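Side-chain contacts in phospholipase C beta (Meleagris gallopavo, PDB 1JAD), which forms, through this C-terminal region, a dimer of subunits built almost wholly from long alpha helices packed side by side: residues T11-P16 with E133-D138; Q17-A22 with R118-A123. One frame throughout, in Å; residues are numbered along the deposited sequence.

Contact 1 (T11-P16 with E133-D138); sequences TQLPEP and ESNIKD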
ATOM      1  N   THR A  11      -5.463  22.333 -19.818  1.00 47.52           N
ATOM      2  CA  THR A  11      -4.580  21.326 -19.222  1.00 44.82           C
ATOM      3  C   THR A  11      -4.736  21.314 -17.705  1.00 43.06           C
ATOM      4  O   THR A  11      -3.794  20.982 -16.985  1.00 42.06           O
ATOM      5  CB  THR A  11      -3.086  21.604 -19.510  1.00 44.36           C
ATOM      6  OG1 THR A  11      -2.661  22.773 -18.794  1.00 43.06           O
ATOM      7  CG2 THR A  11      -2.863  21.815 -20.992  1.00 46.20           C
ATOM      8  N   GLN A  12      -5.916  21.676 -17.213  1.00 42.17           N
ATOM      9  CA  GLN A  12      -6.125  21.719 -15.771  1.00 42.13           C
ATOM     10  C   GLN A  12      -6.427  20.355 -15.150  1.00 41.54           C
ATOM     11  O   GLN A  12      -7.320  19.625 -15.597  1.00 40.94           O
ATOM     12  CB  GLN A  12      -7.226  22.728 -15.429  1.00 42.75           C
ATOM     13  CG  GLN A  12      -7.508  22.846 -13.937  1.00 45.13           C
ATOM     14  CD  GLN A  12      -8.224  24.137 -13.583  1.00 45.77           C
ATOM     15  OE1 GLN A  12      -9.237  24.483 -14.191  1.00 47.89           O
ATOM     16  NE2 GLN A  12      -7.700  24.854 -12.592  1.00 45.82           N
ATOM     17  N   LEU A  13      -5.666  20.027 -14.110  1.00 40.80           N
ATOM     18  CA  LEU A  13      -5.806  18.758 -13.413  1.00 41.50           C
ATOM     19  C   LEU A  13      -6.020  18.955 -11.912  1.00 43.23           C
ATOM     20  O   LEU A  13      -5.653  19.988 -11.358  1.00 43.69           O
ATOM     21  CB  LEU A  13      -4.552  17.912 -13.656  1.00 40.04           C
ATOM     22  CG  LEU A  13      -4.222  17.592 -15.120  1.00 38.03           C
ATOM     23  CD1 LEU A  13      -2.885  16.865 -15.202  1.00 37.18           C
ATOM     24  CD2 LEU A  13      -5.342  16.755 -15.737  1.00 34.58           C
ATOM     25  N   PRO A  14      -6.635  17.965 -11.238  1.00 45.60           N
ATOM     26  CA  PRO A  14      -6.904  18.016  -9.797  1.00 46.90           C
ATOM     27  C   PRO A  14      -5.607  18.005  -9.001  1.00 48.57           C
ATOM     28  O   PRO A  14      -4.870  17.015  -9.008  1.00 48.88           O
ATOM     29  CB  PRO A  14      -7.724  16.745  -9.560  1.00 47.09           C
ATOM     30  CG  PRO A  14      -8.378  16.514 -10.910  1.00 47.17           C
ATOM     31  CD  PRO A  14      -7.162  16.708 -11.784  1.00 46.04           C
ATOM     32  N   GLU A  15      -5.333  19.106  -8.313  1.00 50.42           N
ATOM     33  CA  GLU A  15      -4.121  19.204  -7.517  1.00 53.44           C
ATOM     34  C   GLU A  15      -3.989  18.068  -6.489  1.00 52.45           C
ATOM     35  O   GLU A  15      -4.907  17.800  -5.717  1.00 50.87           O
ATOM     36  CB  GLU A  15      -4.039  20.589  -6.847  1.00 57.74           C
ATOM     37  CG  GLU A  15      -5.338  21.150  -6.248  1.00 62.85           C
ATOM     38  CD  GLU A  15      -6.322  21.705  -7.285  1.00 65.57           C
ATOM     39  OE1 GLU A  15      -7.347  22.280  -6.860  1.00 68.11           O
ATOM     40  OE2 GLU A  15      -6.088  21.578  -8.509  1.00 65.43           O
ATOM     41  N   PRO A  16      -2.823  17.399  -6.467  1.00 52.49           N
ATOM     42  CA  PRO A  16      -2.496  16.284  -5.575  1.00 53.26           C
ATOM     43  C   PRO A  16      -2.837  16.474  -4.102  1.00 53.65           C
ATOM     44  O   PRO A  16      -2.337  17.388  -3.458  1.00 53.84           O
ATOM     45  CB  PRO A  16      -0.998  16.112  -5.807  1.00 52.56           C
ATOM     46  CG  PRO A  16      -0.888  16.416  -7.275  1.00 51.41           C
ATOM     47  CD  PRO A  16      -1.644  17.723  -7.293  1.00 52.30           C
ATOM     48  N   GLU A 133      -7.657  12.375 -19.174  1.00 22.52           N
ATOM     49  CA  GLU A 133      -8.241  11.878 -20.417  1.00 21.99           C
ATOM     50  C   GLU A 133      -9.419  12.719 -20.852  1.00 21.63           C
ATOM     51  O   GLU A 133      -9.701  12.847 -22.047  1.00 24.61           O
ATOM     52  CB  GLU A 133      -8.700  10.425 -20.264  1.00 21.51           C
ATOM     53  CG  GLU A 133      -7.573   9.409 -20.183  1.00 22.62           C
ATOM     54  CD  GLU A 133      -6.612   9.512 -21.360  1.00 24.67           C
ATOM     55  OE1 GLU A 133      -7.062   9.767 -22.507  1.00 21.42           O
ATOM     56  OE2 GLU A 133      -5.397   9.311 -21.137  1.00 29.85           O
ATOM     57  N   SER A 134     -10.126  13.280 -19.884  1.00 21.08           N
ATOM     58  CA  SER A 134     -11.266  14.117 -20.201  1.00 22.62           C
ATOM     59  C   SER A 134     -10.771  15.384 -20.904  1.00 22.18           C
ATOM     60  O   SER A 134     -11.420  15.882 -21.818  1.00 21.93           O
ATOM     61  CB  SER A 134     -12.026  14.467 -18.925  1.00 23.02           C
ATOM     62  OG  SER A 134     -13.190  15.210 -19.238  1.00 31.13           O
ATOM     63  N   ASN A 135      -9.622  15.907 -20.480  1.00 23.22           N
ATOM     64  CA  ASN A 135      -9.073  17.097 -21.128  1.00 23.34           C
ATOM     65  C   ASN A 135      -8.714  16.744 -22.552  1.00 22.95           C
ATOM     66  O   ASN A 135      -9.015  17.489 -23.479  1.00 22.01           O
ATOM     67  CB  ASN A 135      -7.815  17.611 -20.424  1.00 24.24           C
ATOM     68  CG  ASN A 135      -8.115  18.219 -19.077  1.00 22.89           C
ATOM     69  OD1 ASN A 135      -9.072  18.978 -18.936  1.00 23.42           O
ATOM     70  ND2 ASN A 135      -7.283  17.919 -18.086  1.00 22.97           N
ATOM     71  N   ILE A 136      -8.067  15.595 -22.716  1.00 23.21           N
ATOM     72  CA  ILE A 136      -7.672  15.129 -24.034  1.00 23.25           C
ATOM     73  C   ILE A 136      -8.854  15.054 -24.982  1.00 27.11           C
ATOM     74  O   ILE A 136      -8.730  15.401 -26.161  1.00 26.87           O
ATOM     75  CB  ILE A 136      -7.041  13.728 -23.992  1.00 20.61           C
ATOM     76  CG1 ILE A 136      -5.744  13.770 -23.187  1.00 20.46           C
ATOM     77  CG2 ILE A 136      -6.798  13.225 -25.425  1.00 20.49           C
ATOM     78  CD1 ILE A 136      -5.035  12.429 -23.097  1.00 21.69           C
ATOM     79  N   LYS A 137     -10.001  14.601 -24.474  1.00 29.10           N
ATOM     80  CA  LYS A 137     -11.176  14.479 -25.320  1.00 29.76           C
ATOM     81  C   LYS A 137     -11.659  15.851 -25.783  1.00 29.63           C
ATOM     82  O   LYS A 137     -11.886  16.075 -26.975  1.00 29.00           O
ATOM     83  CB  LYS A 137     -12.311  13.746 -24.584  1.00 32.88           C
ATOM     84  CG  LYS A 137     -13.393  13.233 -25.528  1.00 36.68           C
ATOM     85  CD  LYS A 137     -14.550  12.508 -24.836  1.00 39.23           C
ATOM     86  CE  LYS A 137     -15.477  13.476 -24.108  1.00 44.17           C
ATOM     87  NZ  LYS A 137     -16.696  12.800 -23.553  1.00 43.23           N
ATOM     88  N   ASP A 138     -11.810  16.776 -24.841  1.00 29.24           N
ATOM     89  CA  ASP A 138     -12.284  18.110 -25.178  1.00 28.89           C
ATOM     90  C   ASP A 138     -11.236  18.931 -25.958  1.00 27.26           C
ATOM     91  O   ASP A 138     -11.566  19.840 -26.714  1.00 26.23           O
ATOM     92  CB  ASP A 138     -12.767  18.792 -23.896  1.00 32.26           C
ATOM     93  CG  ASP A 138     -14.022  18.102 -23.313  1.00 38.25           C
ATOM     94  OD1 ASP A 138     -15.085  18.111 -23.982  1.00 39.58           O
ATOM     95  OD2 ASP A 138     -13.956  17.529 -22.201  1.00 38.68           O
TER
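The carboxamide of Asn135 meets the backbone of Gln12 and the side chain of Leu13 where the extended N-terminal segment 11-16 lies along two helices of an antiparallel helical bundle. Helix 75-155 carries Asn135; helix 161-245 forms the other wall.

The tight part is on the Leu13 side. The leucine side chain is buried and also touches Leu128 and Ser131 on the first helix and Thr190 on the second. With CD1 anti to CA (chi2 175°), the other methyl, CD2, is the branch that reaches Asn135. Thr11, likewise buried, sits against Leu186, which Asn135 touches too. Its OG1 is hydrogen-bonded to Met7 O, while its carbonyl oxygen takes a bond from Lys189.

Polar contact is confined to one bond: Asn135 ND2 donates to Gln12 O over 3.0 Å, nearly straight with an N-H...O angle of 161°. The acceptor lies close to the amide plane of Asn135, but seen from Gln12 the donor stands well above the carbonyl plane, 49° out of it. This bond helps to fix which way the flat amide is turned.

Gln12 makes the loose side. It lends its carbonyl to the helix, yet its own chain, extended beyond CB, leads away into an exposed position and makes no contact with the helix segment.

Back on the packed side, Leu13 CD2 lies 3.3 Å from Asn135 ND2, almost on the continuation of the CG-ND2 bond, so the methyl faces the amide nitrogen end-on.

Contact 2 (Q17-A22 with R118-A123); sequences QTASLA and REKQIA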
ATOM      1  N   GLN A  17      -3.687  15.598  -3.572  1.00 54.34           N
ATOM      2  CA  GLN A  17      -4.066  15.669  -2.166  1.00 55.16           C
ATOM      3  C   GLN A  17      -4.693  14.378  -1.651  1.00 53.79           C
ATOM      4  O   GLN A  17      -5.609  13.839  -2.266  1.00 53.38           O
ATOM      5  CB  GLN A  17      -5.053  16.811  -1.923  1.00 55.97           C
ATOM      6  CG  GLN A  17      -6.401  16.620  -2.585  1.00 58.59           C
ATOM      7  CD  GLN A  17      -7.492  17.439  -1.912  1.00 60.64           C
ATOM      8  OE1 GLN A  17      -7.822  17.213  -0.745  1.00 61.89           O
ATOM      9  NE2 GLN A  17      -8.051  18.397  -2.641  1.00 62.03           N
ATOM     10  N   THR A  18      -4.193  13.893  -0.518  1.00 52.91           N
ATOM     11  CA  THR A  18      -4.712  12.682   0.113  1.00 52.21           C
ATOM     12  C   THR A  18      -5.025  12.988   1.564  1.00 50.21           C
ATOM     13  O   THR A  18      -4.319  13.766   2.206  1.00 48.49           O
ATOM     14  CB  THR A  18      -3.697  11.504   0.085  1.00 53.63           C
ATOM     15  OG1 THR A  18      -3.577  10.996  -1.248  1.00 54.72           O
ATOM     16  CG2 THR A  18      -4.160  10.373   1.005  1.00 54.63           C
ATOM     17  N   ALA A  19      -6.084  12.370   2.078  1.00 49.11           N
ATOM     18  CA  ALA A  19      -6.487  12.575   3.463  1.00 47.79           C
ATOM     19  C   ALA A  19      -5.264  12.450   4.352  1.00 46.57           C
ATOM     20  O   ALA A  19      -4.350  11.680   4.059  1.00 45.70           O
ATOM     21  CB  ALA A  19      -7.539  11.541   3.866  1.00 47.81           C
ATOM     22  N   SER A  20      -5.242  13.223   5.431  1.00 45.85           N
ATOM     23  CA  SER A  20      -4.126  13.180   6.364  1.00 44.84           C
ATOM     24  C   SER A  20      -4.385  12.100   7.407  1.00 43.50           C
ATOM     25  O   SER A  20      -5.478  11.531   7.464  1.00 42.35           O
ATOM     26  CB  SER A  20      -3.948  14.539   7.039  1.00 44.22           C
ATOM     27  OG  SER A  20      -5.150  14.945   7.665  1.00 47.21           O
ATOM     28  N   LEU A  21      -3.378  11.817   8.226  1.00 42.48           N
ATOM     29  CA  LEU A  21      -3.519  10.802   9.255  1.00 42.14           C
ATOM     30  C   LEU A  21      -4.629  11.267  10.188  1.00 42.71           C
ATOM     31  O   LEU A  21      -5.310  10.456  10.805  1.00 43.57           O
ATOM     32  CB  LEU A  21      -2.222  10.654  10.058  1.00 40.81           C
ATOM     33  CG  LEU A  21      -1.895   9.279  10.654  1.00 39.75           C
ATOM     34  CD1 LEU A  21      -0.926   9.460  11.793  1.00 36.17           C
ATOM     35  CD2 LEU A  21      -3.138   8.597  11.170  1.00 41.55           C
ATOM     36  N   ALA A  22      -4.798  12.583  10.274  1.00 43.59           N
ATOM     37  CA  ALA A  22      -5.803  13.196  11.136  1.00 42.94           C
ATOM     38  C   ALA A  22      -7.211  12.915  10.649  1.00 43.22           C
ATOM     39  O   ALA A  22      -8.094  12.577  11.436  1.00 43.62           O
ATOM     40  CB  ALA A  22      -5.577  14.699  11.215  1.00 42.32           C
ATOM     41  N   ARG A 118      -5.896   3.372   1.524  1.00 49.43           N
ATOM     42  CA  ARG A 118      -5.822   2.654   0.257  1.00 50.78           C
ATOM     43  C   ARG A 118      -7.010   2.932  -0.656  1.00 49.18           C
ATOM     44  O   ARG A 118      -6.837   3.187  -1.845  1.00 48.41           O
ATOM     45  CB  ARG A 118      -5.747   1.145   0.506  1.00 53.71           C
ATOM     46  CG  ARG A 118      -4.376   0.510   0.307  1.00 57.54           C
ATOM     47  CD  ARG A 118      -3.926   0.562  -1.150  1.00 60.28           C
ATOM     48  NE  ARG A 118      -2.757  -0.281  -1.395  1.00 64.20           N
ATOM     49  CZ  ARG A 118      -1.600  -0.182  -0.742  1.00 66.48           C
ATOM     50  NH1 ARG A 118      -1.441   0.731   0.214  1.00 65.56           N
ATOM     51  NH2 ARG A 118      -0.596  -0.999  -1.047  1.00 67.96           N
ATOM     52  N   GLU A 119      -8.216   2.883  -0.100  1.00 47.54           N
ATOM     53  CA  GLU A 119      -9.412   3.100  -0.904  1.00 47.32           C
ATOM     54  C   GLU A 119      -9.497   4.504  -1.487  1.00 45.28           C
ATOM     55  O   GLU A 119      -9.803   4.684  -2.668  1.00 44.46           O
ATOM     56  CB  GLU A 119     -10.662   2.803  -0.076  1.00 49.01           C
ATOM     57  CG  GLU A 119     -11.954   2.972  -0.844  1.00 52.57           C
ATOM     58  CD  GLU A 119     -13.166   2.634  -0.008  1.00 55.84           C
ATOM     59  OE1 GLU A 119     -13.296   3.203   1.098  1.00 57.86           O
ATOM     60  OE2 GLU A 119     -13.989   1.808  -0.458  1.00 57.67           O
ATOM     61  N   LYS A 120      -9.228   5.501  -0.655  1.00 43.39           N
ATOM     62  CA  LYS A 120      -9.276   6.879  -1.105  1.00 40.47           C
ATOM     63  C   LYS A 120      -8.179   7.146  -2.126  1.00 37.49           C
ATOM     64  O   LYS A 120      -8.427   7.727  -3.179  1.00 36.27           O
ATOM     65  CB  LYS A 120      -9.150   7.816   0.097  1.00 41.67           C
ATOM     66  CG  LYS A 120     -10.316   7.659   1.068  1.00 44.34           C
ATOM     67  CD  LYS A 120     -10.297   8.677   2.190  1.00 45.41           C
ATOM     68  CE  LYS A 120     -11.580   8.576   3.000  1.00 47.54           C
ATOM     69  NZ  LYS A 120     -12.792   8.726   2.131  1.00 47.18           N
ATOM     70  N   GLN A 121      -6.973   6.687  -1.822  1.00 34.07           N
ATOM     71  CA  GLN A 121      -5.841   6.882  -2.709  1.00 32.23           C
ATOM     72  C   GLN A 121      -6.079   6.307  -4.099  1.00 32.58           C
ATOM     73  O   GLN A 121      -5.588   6.846  -5.103  1.00 30.95           O
ATOM     74  CB  GLN A 121      -4.591   6.292  -2.065  1.00 31.13           C
ATOM     75  CG  GLN A 121      -4.295   6.944  -0.723  1.00 27.81           C
ATOM     76  CD  GLN A 121      -3.088   6.371  -0.028  1.00 27.84           C
ATOM     77  OE1 GLN A 121      -2.662   6.875   1.013  1.00 28.20           O
ATOM     78  NE2 GLN A 121      -2.525   5.310  -0.593  1.00 31.21           N
ATOM     79  N   ILE A 122      -6.841   5.219  -4.166  1.00 31.79           N
ATOM     80  CA  ILE A 122      -7.159   4.623  -5.454  1.00 29.34           C
ATOM     81  C   ILE A 122      -8.129   5.545  -6.180  1.00 29.06           C
ATOM     82  O   ILE A 122      -8.000   5.773  -7.386  1.00 30.54           O
ATOM     83  CB  ILE A 122      -7.804   3.228  -5.297  1.00 28.79           C
ATOM     84  CG1 ILE A 122      -6.737   2.204  -4.896  1.00 28.08           C
ATOM     85  CG2 ILE A 122      -8.482   2.810  -6.598  1.00 25.94           C
ATOM     86  CD1 ILE A 122      -5.654   2.000  -5.955  1.00 29.86           C
ATOM     87  N   ALA A 123      -9.089   6.087  -5.435  1.00 26.84           N
ATOM     88  CA  ALA A 123     -10.080   6.979  -6.013  1.00 24.61           C
ATOM     89  C   ALA A 123      -9.427   8.262  -6.506  1.00 24.54           C
ATOM     90  O   ALA A 123      -9.842   8.824  -7.509  1.00 25.46           O
ATOM     91  CB  ALA A 123     -11.143   7.299  -4.993  1.00 21.35           C
TER
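Thr18 lays its methyl CG2 over the stem of Gln121, 3.8 Å from Gln121 CG, and the two side chains cross at about a right angle. The same methyl is also 3.8 Å from Gln121 OE1, so it rests against both the aliphatic start of the glutamine and the oxygen of its amide. Two torsions make this fit. In Thr18 it is CG2, not the hydroxyl, that stands anti to the backbone N; in Gln121 the chain beyond CG is extended and brings the amide end nearer to segment 17-22, although CB starts off neither toward it nor away.

The hydroxyl of Thr18 has a different job. OG1 is 4.1 Å from Gln121 CG, a mere touch, and its hydrogen bond is made to Glu124 OE1, one turn along from Lys120 on the same helix. Thr18 therefore splits its two branches: the methyl packs on Gln121 and the oxygen is tied to a carboxylate. Gln201, from helix 161-245, lies against both Thr18 and Gln121.

Next along the chain, Ala19 adds a lighter contact. Its CB is 4.3 Å from Lys120 CD, touching the methylene part of the lysine, whose CB points toward the loop while its charged end leads away. Everything across this interface is van der Waals contact.

The extended loop runs antiparallel to helix 75-155 along the bundle, and at Ser20 the chain turns into helix 21-24. Ser20 is the N-cap, its OG bonded to a backbone N in the first turn of the helix, and its own N gives a weak hydrogen bond to Glu23 OE2, an exchange consistent with a capping box.

Both contacts fasten one continuous N-terminal segment to helix 75-155, running antiparallel to it, with helix 161-245 touching the segment at each place; their centres are 20 Å apart. Contact 1 is partly buried and its centre lies about 30 Å from the centre of the chain, whereas contact 2 is a surface contact whose centre is only about 11 Å from it. Their chemistry differs accordingly. At 11-16 with 133-138 a helix side chain bonds to a loop carbonyl beside buried aliphatic groups; at 17-22 with 118-123 partly exposed side chains meet through methyl and methylene groups. The chain between the partners of contact 2 is contained within that between the partners of contact 1.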